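Local coordinates for Sam-dependent methyltransferases (Streptomyces davawensis, PDB 4D7K), which catalyses the two S-adenosyl-methionine-dependent N-methylations that turn 8-amino-8-demethyl-D-riboflavin into the antibiotic roseoflavin, working as a homodimer, at residues P46-D51 against E81-L86; F176-R181 against E278-I283; I288-E293 against R311-W316. All coordinates share one frame; numbering follows the deposited sequence.

Interaction 1. Residues P46-D51 against E81-L86; sequences PRTTAD and EDSFEL
T49 and D82 meet through their side chains at the point where a two-residue strand passes into a helix. T49 CB packs on the D82 carboxylate, 3.5 Å from OD2. OG1 then donates to D82 OD1 at 2.8 Å, reaching it from above the carboxylate plane. The same OG1 lies at the edge of the F84 ring, 3.6 Å from CE1. D82 gets its carboxylate there with CG anti to its backbone N (chi1 -165°), and its other oxygen, OD2, forms a salt bridge with R64. The backbone N of T49 donates to D82 O at 3.0 Å, so backbone and side chain of the two residues are joined twice.

Ahead of this lies a short antiparallel ladder. R47 and F84 are a hydrogen-bonded pair, F84 N to R47 O at 3.0 Å and R47 N to F84 O at 3.3 Å. T48 and S83 follow as a non-hydrogen-bonded pair, T48 CG2 resting 3.5 Å from S83 OG. T48 is also the N-cap of the helix, its OG1 accepting from D51 N.

In the dimerisation domain, whose HTH clan and small antiparallel sheet are consistent with a winged helix, strand 47-48 is an outer strand beside 83-86. Strand 76-79 flanks 83-86 across from it, with R77 pairing with E85, while helix 60-72 packs L67 on F84 and R64 on T49.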
loop_
_atom_site.group_PDB
_atom_site.type_symbol
_atom_site.label_atom_id
_atom_site.label_comp_id
_atom_site.label_asym_id
_atom_site.label_seq_id
_atom_site.Cartn_x
_atom_site.Cartn_y
_atom_site.Cartn_z
ATOM N N PRO A 46 7.118 -1.677 28.125
ATOM C CA PRO A 46 7.916 -2.520 27.226
ATOM C C PRO A 46 7.867 -3.999 27.590
ATOM O O PRO A 46 7.679 -4.356 28.750
ATOM C CB PRO A 46 9.347 -1.981 27.401
ATOM C CG PRO A 46 9.227 -0.755 28.281
ATOM C CD PRO A 46 7.964 -0.914 29.056
ATOM N N ARG A 47 8.027 -4.845 26.584
ATOM C CA ARG A 47 8.089 -6.288 26.773
ATOM C C ARG A 47 9.205 -6.853 25.902
ATOM O O ARG A 47 9.529 -6.287 24.858
ATOM C CB ARG A 47 6.753 -6.950 26.420
ATOM C CG ARG A 47 5.540 -6.391 27.153
ATOM C CD ARG A 47 5.511 -6.838 28.602
ATOM N NE ARG A 47 5.460 -8.292 28.721
ATOM C CZ ARG A 47 5.686 -8.952 29.851
ATOM N NH1 ARG A 47 5.981 -8.289 30.962
ATOM N NH2 ARG A 47 5.616 -10.274 29.871
ATOM N N THR A 48 9.783 -7.969 26.317
ATOM C CA THR A 48 10.813 -8.593 25.510
ATOM C C THR A 48 10.187 -9.411 24.387
ATOM O O THR A 48 8.990 -9.705 24.408
ATOM C CB THR A 48 11.703 -9.498 26.349
ATOM O OG1 THR A 48 10.958 -10.657 26.723
ATOM C CG2 THR A 48 12.168 -8.764 27.606
ATOM N N THR A 49 11.006 -9.777 23.406
ATOM C CA THR A 49 10.564 -10.637 22.315
ATOM C C THR A 49 10.021 -11.961 22.843
ATOM O O THR A 49 8.961 -12.417 22.419
ATOM C CB THR A 49 11.709 -10.921 21.330
ATOM O OG1 THR A 49 12.221 -9.683 20.828
ATOM C CG2 THR A 49 11.212 -11.765 20.169
ATOM N N ALA A 50 10.755 -12.566 23.770
ATOM C CA ALA A 50 10.355 -13.831 24.376
ATOM C C ALA A 50 8.965 -13.750 24.999
ATOM O O ALA A 50 8.148 -14.655 24.821
ATOM C CB ALA A 50 11.370 -14.258 25.419
ATOM N N ASP A 51 8.702 -12.670 25.731
ATOM C CA ASP A 51 7.394 -12.467 26.352
ATOM C C ASP A 51 6.299 -12.345 25.295
ATOM O O ASP A 51 5.239 -12.962 25.401
ATOM C CB ASP A 51 7.393 -11.218 27.239
ATOM C CG ASP A 51 8.214 -11.389 28.507
ATOM O OD1 ASP A 51 8.448 -12.545 28.928
ATOM O OD2 ASP A 51 8.615 -10.356 29.090
ATOM N N GLU A 81 17.794 -4.715 25.745
ATOM C CA GLU A 81 17.503 -6.083 26.179
ATOM C C GLU A 81 16.381 -6.712 25.350
ATOM O O GLU A 81 15.429 -7.270 25.898
ATOM C CB GLU A 81 17.163 -6.131 27.672
ATOM C CG GLU A 81 18.215 -5.476 28.555
ATOM C CD GLU A 81 19.627 -5.886 28.182
ATOM O OE1 GLU A 81 19.921 -7.100 28.196
ATOM O OE2 GLU A 81 20.443 -4.993 27.867
ATOM N N ASP A 82 16.516 -6.615 24.028
ATOM C CA ASP A 82 15.618 -7.273 23.076
ATOM C C ASP A 82 14.142 -6.985 23.370
ATOM O O ASP A 82 13.333 -7.901 23.491
ATOM C CB ASP A 82 15.883 -8.785 23.077
ATOM C CG ASP A 82 15.262 -9.495 21.885
ATOM O OD1 ASP A 82 14.882 -8.809 20.912
ATOM O OD2 ASP A 82 15.163 -10.743 21.924
ATOM N N SER A 83 13.802 -5.705 23.486
ATOM C CA SER A 83 12.449 -5.309 23.862
ATOM C C SER A 83 11.846 -4.318 22.876
ATOM O O SER A 83 12.547 -3.745 22.047
ATOM C CB SER A 83 12.441 -4.703 25.270
ATOM O OG SER A 83 12.832 -5.655 26.243
ATOM N N PHE A 84 10.532 -4.126 22.975
ATOM C CA PHE A 84 9.845 -3.156 22.139
ATOM C C PHE A 84 8.807 -2.406 22.950
ATOM O O PHE A 84 8.277 -2.927 23.927
ATOM C CB PHE A 84 9.196 -3.844 20.934
ATOM C CG PHE A 84 10.186 -4.509 20.020
ATOM C CD1 PHE A 84 10.599 -5.811 20.252
ATOM C CD2 PHE A 84 10.721 -3.821 18.946
ATOM C CE1 PHE A 84 11.527 -6.417 19.427
ATOM C CE2 PHE A 84 11.647 -4.424 18.108
ATOM C CZ PHE A 84 12.050 -5.724 18.349
ATOM N N GLU A 85 8.536 -1.168 22.556
ATOM C CA GLU A 85 7.478 -0.394 23.184
ATOM C C GLU A 85 6.778 0.454 22.132
ATOM O O GLU A 85 7.192 0.483 20.978
ATOM C CB GLU A 85 8.027 0.478 24.316
ATOM C CG GLU A 85 8.920 1.629 23.890
ATOM C CD GLU A 85 9.414 2.434 25.085
ATOM O OE1 GLU A 85 9.379 1.887 26.208
ATOM O OE2 GLU A 85 9.830 3.602 24.910
ATOM N N LEU A 86 5.715 1.137 22.538
ATOM C CA LEU A 86 4.882 1.896 21.613
ATOM C C LEU A 86 5.491 3.220 21.168
ATOM O O LEU A 86 5.861 4.048 21.995
ATOM C CB LEU A 86 3.519 2.170 22.249
ATOM C CG LEU A 86 2.532 1.003 22.310
ATOM C CD1 LEU A 86 1.301 1.407 23.099
ATOM C CD2 LEU A 86 2.150 0.552 20.903
#

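Interaction 2. Residues F176-R181 against E278-I283; sequences FGRFTR and EARLLI
This is mainly an apolar packing contact, with no hydrogen bond across it, between the loop leading into strand 181-185 and the start of strand 280-285. F179 is turned toward the strand and meets it with the far end of its ring: CZ lies 3.6 Å from R280 CG, and the ring edge, at CE1, faces E278 O at 3.4 Å. Ring and R280 guanidinium planes stand 63° apart. Farther along the strand, L282 CD1 approaches F176 CE1 to 3.7 Å, the two side chains lying alongside one another and running opposite ways.

Strand 280-285 belongs to the mixed seven-stranded sheet of the Rossmann-like class I methyltransferase domain, between parallel strand 247-251 and antiparallel strand 337-344, and the loop lies against the side of it that R280 and L282 face. The two arginines bring their charged ends together: R178 NH2 comes within 4.0 Å of R280 NE, and both bridge to the same carboxylate oxygen, E341 OE2, which should offset their like charges. Within the loop, F179 CZ sits 3.8 Å above the centre of the R178 guanidinium. R280 bends at chi2 (-71°), and its NH1 donates back to A279 O and to P277 O.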
loop_
_atom_site.group_PDB
_atom_site.type_symbol
_atom_site.label_atom_id
_atom_site.label_comp_id
_atom_site.label_asym_id
_atom_site.label_seq_id
_atom_site.Cartn_x
_atom_site.Cartn_y
_atom_site.Cartn_z
ATOM N N PHE A 176 -22.345 26.678 8.983
ATOM C CA PHE A 176 -23.453 26.044 9.687
ATOM C C PHE A 176 -24.047 26.970 10.744
ATOM O O PHE A 176 -25.194 26.799 11.151
ATOM C CB PHE A 176 -22.998 24.740 10.335
ATOM C CG PHE A 176 -22.643 23.668 9.349
ATOM C CD1 PHE A 176 -23.631 22.911 8.745
ATOM C CD2 PHE A 176 -21.320 23.414 9.030
ATOM C CE1 PHE A 176 -23.308 21.923 7.840
ATOM C CE2 PHE A 176 -20.989 22.426 8.126
ATOM C CZ PHE A 176 -21.984 21.679 7.529
ATOM N N GLY A 177 -23.265 27.958 11.168
ATOM C CA GLY A 177 -23.678 28.876 12.214
ATOM C C GLY A 177 -24.847 29.786 11.875
ATOM O O GLY A 177 -25.330 30.521 12.738
ATOM N N ARG A 178 -25.307 29.749 10.629
ATOM C CA ARG A 178 -26.435 30.585 10.234
ATOM C C ARG A 178 -27.741 29.792 10.228
ATOM O O ARG A 178 -28.755 30.257 9.711
ATOM C CB ARG A 178 -26.187 31.228 8.862
ATOM C CG ARG A 178 -26.106 30.271 7.676
ATOM C CD ARG A 178 -25.667 31.031 6.424
ATOM N NE ARG A 178 -25.777 30.247 5.195
ATOM C CZ ARG A 178 -26.829 30.277 4.383
ATOM N NH1 ARG A 178 -27.867 31.047 4.672
ATOM N NH2 ARG A 178 -26.847 29.537 3.281
ATOM N N PHE A 179 -27.709 28.597 10.812
ATOM C CA PHE A 179 -28.918 27.798 10.990
ATOM C C PHE A 179 -29.118 27.492 12.469
ATOM O O PHE A 179 -28.155 27.440 13.234
ATOM C CB PHE A 179 -28.845 26.505 10.175
ATOM C CG PHE A 179 -28.646 26.731 8.706
ATOM C CD1 PHE A 179 -29.694 27.156 7.907
ATOM C CD2 PHE A 179 -27.406 26.522 8.121
ATOM C CE1 PHE A 179 -29.512 27.370 6.555
ATOM C CE2 PHE A 179 -27.217 26.733 6.772
ATOM C CZ PHE A 179 -28.272 27.159 5.987
ATOM N N THR A 180 -30.368 27.293 12.872
ATOM C CA THR A 180 -30.683 27.119 14.287
ATOM C C THR A 180 -31.341 25.784 14.605
ATOM O O THR A 180 -31.499 25.427 15.773
ATOM C CB THR A 180 -31.605 28.240 14.793
ATOM O OG1 THR A 180 -32.048 27.921 16.116
ATOM C CG2 THR A 180 -32.815 28.387 13.883
ATOM N N ARG A 181 -31.734 25.048 13.572
ATOM C CA ARG A 181 -32.342 23.741 13.780
ATOM C C ARG A 181 -31.931 22.753 12.692
ATOM O O ARG A 181 -32.305 22.891 11.528
ATOM C CB ARG A 181 -33.865 23.857 13.843
ATOM C CG ARG A 181 -34.532 22.603 14.374
ATOM C CD ARG A 181 -36.037 22.757 14.479
ATOM N NE ARG A 181 -36.662 21.516 14.929
ATOM C CZ ARG A 181 -37.964 21.266 14.859
ATOM N NH1 ARG A 181 -38.791 22.172 14.352
ATOM N NH2 ARG A 181 -38.440 20.106 15.290
ATOM N N GLU A 278 -34.761 30.997 3.805
ATOM C CA GLU A 278 -33.393 30.688 4.217
ATOM C C GLU A 278 -33.178 29.216 4.566
ATOM O O GLU A 278 -32.049 28.792 4.809
ATOM C CB GLU A 278 -32.987 31.558 5.407
ATOM C CG GLU A 278 -32.822 33.027 5.063
ATOM C CD GLU A 278 -32.179 33.812 6.186
ATOM O OE1 GLU A 278 -31.582 33.178 7.081
ATOM O OE2 GLU A 278 -32.274 35.058 6.174
ATOM N N ALA A 279 -34.257 28.441 4.592
ATOM C CA ALA A 279 -34.150 27.013 4.877
ATOM C C ALA A 279 -33.371 26.315 3.768
ATOM O O ALA A 279 -33.595 26.575 2.586
ATOM C CB ALA A 279 -35.529 26.394 5.040
ATOM N N ARG A 280 -32.449 25.438 4.150
ATOM C CA ARG A 280 -31.612 24.755 3.171
ATOM C C ARG A 280 -31.598 23.241 3.344
ATOM O O ARG A 280 -31.770 22.718 4.446
ATOM C CB ARG A 280 -30.171 25.271 3.241
ATOM C CG ARG A 280 -29.994 26.723 2.839
ATOM C CD ARG A 280 -30.178 26.920 1.347
ATOM N NE ARG A 280 -29.908 28.297 0.948
ATOM C CZ ARG A 280 -30.832 29.247 0.848
ATOM N NH1 ARG A 280 -32.103 28.980 1.111
ATOM N NH2 ARG A 280 -30.482 30.470 0.479
ATOM N N LEU A 281 -31.396 22.551 2.227
ATOM C CA LEU A 281 -31.037 21.142 2.231
ATOM C C LEU A 281 -29.555 21.049 1.895
ATOM O O LEU A 281 -29.135 21.472 0.821
ATOM C CB LEU A 281 -31.877 20.349 1.226
ATOM C CG LEU A 281 -31.428 18.919 0.913
ATOM C CD1 LEU A 281 -31.383 18.064 2.173
ATOM C CD2 LEU A 281 -32.345 18.292 -0.124
ATOM N N LEU A 282 -28.763 20.523 2.822
ATOM C CA LEU A 282 -27.323 20.406 2.612
ATOM C C LEU A 282 -26.936 18.956 2.354
ATOM O O LEU A 282 -27.071 18.107 3.234
ATOM C CB LEU A 282 -26.552 20.948 3.819
ATOM C CG LEU A 282 -27.006 22.301 4.377
ATOM C CD1 LEU A 282 -26.202 22.655 5.613
ATOM C CD2 LEU A 282 -26.902 23.405 3.323
ATOM N N ILE A 283 -26.463 18.669 1.147
ATOM C CA ILE A 283 -26.054 17.312 0.815
ATOM C C ILE A 283 -24.536 17.187 0.852
ATOM O O ILE A 283 -23.820 17.857 0.111
ATOM C CB ILE A 283 -26.577 16.878 -0.565
ATOM C CG1 ILE A 283 -28.099 17.028 -0.625
ATOM C CG2 ILE A 283 -26.187 15.434 -0.848
ATOM C CD1 ILE A 283 -28.713 16.550 -1.923
#

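Interaction 3. Residues I288-E293 against R311-W316; sequences IGETGE and RTRAQW
E290 and R313 form a salt bridge, with R313 NH1 2.8 Å from E290 OE1. The same NH1 donates a hydrogen bond to E290 OE2 at 3.1 Å, with an N-H...O angle of 163°, using the syn lone pair of that oxygen. Carboxylate and guanidinium are nearly coplanar, 5° apart, so the acid meets the edge of the guanidinium and a single nitrogen faces both oxygens. Both side chains are stretched out: E290 is extended beyond CG, and R313 runs straight from CG to NE with CG anti to its backbone N (chi1 -172°). On the way R313 passes its CB and CD along E290 OE2.

A water ties the bridge to the backbone. It donates to E290 OE2 and to I288 O, and accepts from R313 N, in the first turn of helix 313-322. T312 caps that helix in a capping box with Q315: T312 N donates to Q315 OE1 at 2.7 Å, while Q315 N returns a bond to T312 OG1. Beside it, I288 N makes only a weak bond to R311 O.

Packing lies outside these bonds. T312 CG2 touches I288 CB at 3.7 Å and lies close to its CG2. I288 also packs on R68 of the second subunit. R313 and E290 both lean on I330 of strand 325-333, and R311 lays CD over the centre of the W316 ring, 4.0 Å above its plane.

A loop without regular structure is thus joined to a helix start by a salt bridge, a shared water and the packing of I288 on T312. OE2 of E290 serves both the arginine and the water, so the nearby guanidinium and the donating water would be expected to stabilise its negative charge.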
loop_
_atom_site.group_PDB
_atom_site.type_symbol
_atom_site.label_atom_id
_atom_site.label_comp_id
_atom_site.label_asym_id
_atom_site.label_seq_id
_atom_site.Cartn_x
_atom_site.Cartn_y
_atom_site.Cartn_z
ATOM N N ILE A 288 -18.451 14.209 -8.544
ATOM C CA ILE A 288 -17.667 13.907 -9.737
ATOM C C ILE A 288 -17.470 15.157 -10.581
ATOM O O ILE A 288 -18.436 15.827 -10.945
ATOM C CB ILE A 288 -18.336 12.816 -10.599
ATOM C CG1 ILE A 288 -18.536 11.528 -9.791
ATOM C CG2 ILE A 288 -17.513 12.549 -11.856
ATOM C CD1 ILE A 288 -17.244 10.839 -9.426
ATOM N N GLY A 289 -16.212 15.466 -10.881
ATOM C CA GLY A 289 -15.880 16.640 -11.665
ATOM C C GLY A 289 -15.579 17.844 -10.793
ATOM O O GLY A 289 -15.052 18.848 -11.268
ATOM N N GLU A 290 -15.919 17.748 -9.510
ATOM C CA GLU A 290 -15.689 18.848 -8.577
ATOM C C GLU A 290 -15.172 18.327 -7.242
ATOM O O GLU A 290 -15.600 18.761 -6.173
ATOM C CB GLU A 290 -16.967 19.665 -8.384
ATOM C CG GLU A 290 -17.428 20.363 -9.658
ATOM C CD GLU A 290 -18.712 21.134 -9.477
ATOM O OE1 GLU A 290 -18.753 22.011 -8.589
ATOM O OE2 GLU A 290 -19.677 20.862 -10.224
ATOM N N THR A 291 -14.255 17.375 -7.324
ATOM C CA THR A 291 -13.547 16.873 -6.162
ATOM C C THR A 291 -12.058 16.988 -6.455
ATOM O O THR A 291 -11.669 17.197 -7.605
ATOM C CB THR A 291 -13.920 15.413 -5.843
ATOM O OG1 THR A 291 -13.279 15.004 -4.631
ATOM C CG2 THR A 291 -13.488 14.491 -6.979
ATOM N N GLY A 292 -11.227 16.859 -5.428
ATOM C CA GLY A 292 -9.790 16.979 -5.613
ATOM C C GLY A 292 -9.195 15.661 -6.054
ATOM O O GLY A 292 -9.915 14.676 -6.196
ATOM N N GLU A 293 -7.883 15.640 -6.266
ATOM C CA GLU A 293 -7.182 14.432 -6.698
ATOM C C GLU A 293 -7.373 13.268 -5.729
ATOM O O GLU A 293 -7.436 12.106 -6.139
ATOM C CB GLU A 293 -5.691 14.721 -6.863
ATOM C CG GLU A 293 -5.387 15.913 -7.755
ATOM C CD GLU A 293 -5.990 15.777 -9.141
ATOM O OE1 GLU A 293 -5.735 14.749 -9.805
ATOM O OE2 GLU A 293 -6.722 16.696 -9.566
ATOM N N ARG A 311 -22.424 11.208 -7.840
ATOM C CA ARG A 311 -23.103 11.876 -8.944
ATOM C C ARG A 311 -22.386 13.151 -9.390
ATOM O O ARG A 311 -21.735 13.828 -8.590
ATOM C CB ARG A 311 -24.551 12.200 -8.558
ATOM C CG ARG A 311 -25.480 10.989 -8.482
ATOM C CD ARG A 311 -26.891 11.415 -8.085
ATOM N NE ARG A 311 -27.875 10.337 -8.181
ATOM C CZ ARG A 311 -28.222 9.545 -7.169
ATOM N NH1 ARG A 311 -27.661 9.699 -5.978
ATOM N NH2 ARG A 311 -29.129 8.593 -7.349
ATOM N N THR A 312 -22.500 13.464 -10.680
ATOM C CA THR A 312 -21.999 14.728 -11.202
ATOM C C THR A 312 -22.971 15.829 -10.824
ATOM O O THR A 312 -24.051 15.552 -10.305
ATOM C CB THR A 312 -21.837 14.712 -12.732
ATOM O OG1 THR A 312 -23.126 14.589 -13.345
ATOM C CG2 THR A 312 -20.953 13.561 -13.171
ATOM N N ARG A 313 -22.598 17.074 -11.102
ATOM C CA ARG A 313 -23.450 18.214 -10.781
ATOM C C ARG A 313 -24.722 18.203 -11.617
ATOM O O ARG A 313 -25.817 18.458 -11.108
ATOM C CB ARG A 313 -22.700 19.526 -11.000
ATOM C CG ARG A 313 -23.454 20.747 -10.513
ATOM C CD ARG A 313 -22.766 22.023 -10.956
ATOM N NE ARG A 313 -23.170 23.167 -10.145
ATOM C CZ ARG A 313 -22.386 23.768 -9.255
ATOM N NH1 ARG A 313 -21.143 23.347 -9.068
ATOM N NH2 ARG A 313 -22.841 24.802 -8.561
ATOM N N ALA A 314 -24.568 17.911 -12.904
ATOM C CA ALA A 314 -25.699 17.864 -13.820
ATOM C C ALA A 314 -26.709 16.813 -13.367
ATOM O O ALA A 314 -27.918 17.029 -13.435
ATOM C CB ALA A 314 -25.225 17.579 -15.239
ATOM N N GLN A 315 -26.202 15.681 -12.895
ATOM C CA GLN A 315 -27.057 14.624 -12.371
ATOM C C GLN A 315 -27.819 15.096 -11.137
ATOM O O GLN A 315 -29.015 14.824 -10.996
ATOM C CB GLN A 315 -26.228 13.383 -12.045
ATOM C CG GLN A 315 -25.706 12.656 -13.272
ATOM C CD GLN A 315 -24.796 11.497 -12.920
ATOM O OE1 GLN A 315 -23.851 11.646 -12.144
ATOM N NE2 GLN A 315 -25.081 10.329 -13.484
ATOM N N TRP A 316 -27.126 15.811 -10.254
ATOM C CA TRP A 316 -27.752 16.357 -9.055
ATOM C C TRP A 316 -28.786 17.410 -9.415
ATOM O O TRP A 316 -29.852 17.471 -8.805
ATOM C CB TRP A 316 -26.707 16.954 -8.110
ATOM C CG TRP A 316 -26.022 15.941 -7.242
ATOM C CD1 TRP A 316 -24.698 15.602 -7.266
ATOM C CD2 TRP A 316 -26.624 15.133 -6.221
ATOM N NE1 TRP A 316 -24.439 14.636 -6.321
ATOM C CE2 TRP A 316 -25.604 14.331 -5.666
ATOM C CE3 TRP A 316 -27.926 15.011 -5.719
ATOM C CZ2 TRP A 316 -25.844 13.421 -4.637
ATOM C CZ3 TRP A 316 -28.162 14.108 -4.697
ATOM C CH2 TRP A 316 -27.124 13.323 -4.168
HETATM O O HOH W 1 -19.698 18.299 -11.605
#

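How the interactions relate
Interactions 2 and 3 belong to the methyltransferase domain and touch each other: I283 CD1, on strand 280-285, packs against W316 CZ3 at 3.7 Å, although their centres are 22 Å apart. The chain leaves that strand directly into the loop of interaction 3, so the two contacts hold successive parts of one run. Interaction 1 stands apart in the dimerisation domain, on the other side of the chain's centre, with its nearest atoms about 34 Å from interaction 2 and about 31 Å from interaction 3. All three lie away from the predicted S-adenosyl-methionine site at D209 and G235-F237; of the three, interaction 3 reaches the second subunit.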